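Local coordinates for protein dimethylsulfoniopropionate lyase (Roseovarius nubinhibens, PDB 4B29) that probably cleaves dimethylsulfoniopropionate to release dimethyl sulfide, as a zinc-binding lyase of the cupin type, at residues 27-35 with 118-127. Residues are numbered along the deposited sequence; the frame is centred on the assembly and turned at random.
Sequences ALTHLLEAA and FELAGPSGHF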
loop_
_atom_site.group_PDB
_atom_site.type_symbol
_atom_site.label_atom_id
_atom_site.label_comp_id
_atom_site.label_asym_id
_atom_site.label_seq_id
_atom_site.Cartn_x
_atom_site.Cartn_y
_atom_site.Cartn_z
ATOM N N ALA A 27 7.039 -16.630 -3.850
ATOM C CA ALA A 27 6.350 -15.856 -2.766
ATOM C C ALA A 27 5.635 -14.668 -3.452
ATOM O O ALA A 27 4.492 -14.366 -3.113
ATOM C CB ALA A 27 7.325 -15.353 -1.750
ATOM N N LEU A 28 6.310 -14.017 -4.410
ATOM C CA LEU A 28 5.682 -12.842 -5.074
ATOM C C LEU A 28 4.583 -13.262 -6.009
ATOM O O LEU A 28 3.595 -12.541 -6.176
ATOM C CB LEU A 28 6.712 -11.979 -5.809
ATOM C CG LEU A 28 7.770 -11.377 -4.841
ATOM C CD1 LEU A 28 8.594 -10.358 -5.517
ATOM C CD2 LEU A 28 7.244 -10.853 -3.542
ATOM N N THR A 29 4.725 -14.433 -6.648
ATOM C CA THR A 29 3.663 -14.932 -7.517
ATOM C C THR A 29 2.418 -15.298 -6.693
ATOM O O THR A 29 1.301 -15.015 -7.091
ATOM C CB THR A 29 4.179 -16.107 -8.390
ATOM O OG1 THR A 29 5.254 -15.583 -9.182
ATOM C CG2 THR A 29 3.058 -16.627 -9.305
ATOM N N HIS A 30 2.647 -15.890 -5.506
ATOM C CA HIS A 30 1.541 -16.234 -4.641
ATOM C C HIS A 30 0.863 -14.921 -4.159
ATOM O O HIS A 30 -0.385 -14.849 -4.117
ATOM C CB HIS A 30 2.042 -17.076 -3.463
ATOM C CG HIS A 30 0.992 -17.301 -2.419
ATOM N ND1 HIS A 30 -0.046 -18.199 -2.591
ATOM C CD2 HIS A 30 0.809 -16.732 -1.199
ATOM C CE1 HIS A 30 -0.818 -18.182 -1.510
ATOM N NE2 HIS A 30 -0.328 -17.295 -0.657
ATOM N N LEU A 31 1.687 -13.925 -3.864
ATOM C CA LEU A 31 1.169 -12.608 -3.421
ATOM C C LEU A 31 0.351 -12.003 -4.564
ATOM O O LEU A 31 -0.740 -11.444 -4.316
ATOM C CB LEU A 31 2.290 -11.679 -3.026
ATOM C CG LEU A 31 1.917 -10.190 -2.839
ATOM C CD1 LEU A 31 0.760 -10.030 -1.793
ATOM C CD2 LEU A 31 3.078 -9.346 -2.418
ATOM N N LEU A 32 0.849 -12.070 -5.808
ATOM C CA LEU A 32 0.058 -11.491 -6.896
ATOM C C LEU A 32 -1.294 -12.152 -7.051
ATOM O O LEU A 32 -2.294 -11.491 -7.327
ATOM C CB LEU A 32 0.869 -11.539 -8.223
ATOM C CG LEU A 32 0.225 -10.747 -9.369
ATOM C CD1 LEU A 32 0.300 -9.238 -9.107
ATOM C CD2 LEU A 32 0.974 -11.121 -10.719
ATOM N N GLU A 33 -1.347 -13.488 -6.879
ATOM C CA GLU A 33 -2.608 -14.201 -6.961
ATOM C C GLU A 33 -3.574 -13.705 -5.864
ATOM O O GLU A 33 -4.750 -13.535 -6.124
ATOM C CB GLU A 33 -2.369 -15.717 -6.821
ATOM C CG GLU A 33 -1.613 -16.326 -8.004
ATOM C CD GLU A 33 -1.012 -17.723 -7.703
ATOM O OE1 GLU A 33 -1.175 -18.238 -6.582
ATOM O OE2 GLU A 33 -0.345 -18.294 -8.597
ATOM N N ALA A 34 -3.051 -13.522 -4.667
ATOM C CA ALA A 34 -3.864 -13.078 -3.538
ATOM C C ALA A 34 -4.357 -11.660 -3.797
ATOM O O ALA A 34 -5.529 -11.367 -3.511
ATOM C CB ALA A 34 -3.077 -13.139 -2.241
ATOM N N ALA A 35 -3.510 -10.839 -4.420
ATOM C CA ALA A 35 -3.925 -9.450 -4.750
ATOM C C ALA A 35 -5.001 -9.443 -5.822
ATOM O O ALA A 35 -5.950 -8.666 -5.767
ATOM C CB ALA A 35 -2.710 -8.618 -5.174
ATOM N N PHE A 118 6.041 -0.645 -1.038
ATOM C CA PHE A 118 6.673 -1.178 -2.233
ATOM C C PHE A 118 5.646 -1.212 -3.358
ATOM O O PHE A 118 4.427 -1.096 -3.128
ATOM C CB PHE A 118 7.275 -2.568 -1.980
ATOM C CG PHE A 118 6.265 -3.682 -1.697
ATOM C CD1 PHE A 118 5.692 -4.465 -2.719
ATOM C CD2 PHE A 118 5.920 -3.974 -0.380
ATOM C CE1 PHE A 118 4.805 -5.543 -2.418
ATOM C CE2 PHE A 118 5.056 -5.050 -0.080
ATOM C CZ PHE A 118 4.462 -5.819 -1.074
ATOM N N GLU A 119 6.132 -1.398 -4.589
ATOM C CA GLU A 119 5.217 -1.429 -5.745
ATOM C C GLU A 119 5.092 -2.873 -6.193
ATOM O O GLU A 119 6.069 -3.484 -6.651
ATOM C CB GLU A 119 5.803 -0.548 -6.870
ATOM C CG GLU A 119 4.881 -0.402 -8.106
ATOM C CD GLU A 119 5.495 0.554 -9.149
ATOM O OE1 GLU A 119 6.499 1.252 -8.870
ATOM O OE2 GLU A 119 5.122 0.393 -10.321
ATOM N N LEU A 120 3.915 -3.452 -6.007
ATOM C CA LEU A 120 3.724 -4.835 -6.381
ATOM C C LEU A 120 3.622 -4.972 -7.888
ATOM O O LEU A 120 4.224 -5.885 -8.493
ATOM C CB LEU A 120 2.429 -5.343 -5.723
ATOM C CG LEU A 120 1.967 -6.738 -6.130
ATOM C CD1 LEU A 120 3.140 -7.811 -5.875
ATOM C CD2 LEU A 120 0.663 -7.109 -5.387
ATOM N N ALA A 121 2.823 -4.101 -8.500
ATOM C CA ALA A 121 2.585 -4.202 -9.967
ATOM C C ALA A 121 2.548 -2.792 -10.502
ATOM O O ALA A 121 2.014 -1.865 -9.869
ATOM C CB ALA A 121 1.286 -4.915 -10.306
ATOM N N GLY A 122 3.136 -2.603 -11.689
ATOM C CA GLY A 122 3.047 -1.295 -12.296
ATOM C C GLY A 122 4.306 -1.051 -13.125
ATOM O O GLY A 122 5.102 -1.999 -13.380
ATOM N N PRO A 123 4.541 0.197 -13.507
ATOM C CA PRO A 123 5.677 0.465 -14.408
ATOM C C PRO A 123 7.002 0.004 -13.785
ATOM O O PRO A 123 7.867 -0.506 -14.501
ATOM C CB PRO A 123 5.651 1.990 -14.542
ATOM C CG PRO A 123 4.111 2.285 -14.520
ATOM C CD PRO A 123 3.591 1.343 -13.444
ATOM N N SER A 124 7.116 0.112 -12.460
ATOM C CA SER A 124 8.343 -0.365 -11.762
ATOM C C SER A 124 8.014 -1.361 -10.634
ATOM O O SER A 124 8.678 -1.378 -9.572
ATOM C CB SER A 124 9.256 0.761 -11.298
ATOM O OG SER A 124 8.591 1.835 -10.766
ATOM N N GLY A 125 7.004 -2.163 -10.890
ATOM C CA GLY A 125 6.545 -3.178 -9.942
ATOM C C GLY A 125 7.422 -4.425 -9.967
ATOM O O GLY A 125 8.298 -4.614 -10.849
ATOM N N HIS A 126 7.196 -5.319 -9.013
ATOM C CA HIS A 126 7.746 -6.669 -9.152
ATOM C C HIS A 126 7.097 -7.408 -10.324
ATOM O O HIS A 126 7.695 -8.373 -10.854
ATOM C CB HIS A 126 7.528 -7.428 -7.834
ATOM C CG HIS A 126 8.480 -6.981 -6.788
ATOM N ND1 HIS A 126 9.785 -7.440 -6.750
ATOM C CD2 HIS A 126 8.387 -6.022 -5.839
ATOM C CE1 HIS A 126 10.435 -6.814 -5.783
ATOM N NE2 HIS A 126 9.610 -5.949 -5.217
ATOM N N PHE A 127 5.902 -6.974 -10.739
ATOM C CA PHE A 127 5.353 -7.400 -12.001
ATOM C C PHE A 127 5.099 -6.146 -12.801
ATOM O O PHE A 127 4.626 -5.149 -12.272
ATOM C CB PHE A 127 4.038 -8.135 -11.775
ATOM C CG PHE A 127 4.245 -9.402 -10.976
ATOM C CD1 PHE A 127 4.214 -9.361 -9.578
ATOM C CD2 PHE A 127 4.500 -10.599 -11.627
ATOM C CE1 PHE A 127 4.460 -10.547 -8.828
ATOM C CE2 PHE A 127 4.713 -11.802 -10.885
ATOM C CZ PHE A 127 4.689 -11.756 -9.501
#
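One face of the Phe-127 ring is occupied by Leu-32, whose CD2 methyl stands 3.6 Å from the ring centroid and only 8° off the ring normal, a CH-pi contact. Helix backbone meets the rim of the same ring: the carbonyl O of Leu-28 lies 3.4 Å from Phe-127 CE1, near the ring plane, where the weakly positive aromatic hydrogens suit an oxygen. Thr-29 OG1 also sits at this edge, beyond CZ, while its hydrogen bond goes to the carbonyl of Arg-25 one turn back. Trp-57 packs edge-to-face with Phe-127, which is thus held from the helix and from the neighbouring strand. The Phe-118 ring offers an edge instead, its CZ 4.0 Å from Leu-31 CD2, and Trp-98 makes an edge-to-face contact with it. Obliquely to the His-126 ring, Leu-28 lays CD1 against the ND1-CG side, 3.4 Å from ND1. His-126 NE2 is hydrogen-bonded to the backbone N of Glu-97, which satisfies that nitrogen in a buried place.

The arrangement joins the N-terminal helix 24-41 to the cupin-type beta fold, at a corner of strand 115-122 where Leu-120 and Ala-121 both face Val-134 in a classic beta bulge. No hydrogen bond crosses between 27-35 and 118-127, and the packing here is apolar. Leu-120 extends from that corner toward the helix, CG anti to the backbone N (chi1 173°), and its branches divide the work. CD1 of Leu-120 lies 3.8 Å from Leu-31 CD2. Its other methyl, CD2, meets Ala-35 CB at 3.7 Å, a small residue that lets the leucine come close. Leu-31, one turn before Ala-35, also packs on Leu-89 and Ala-92 of helix 83-92.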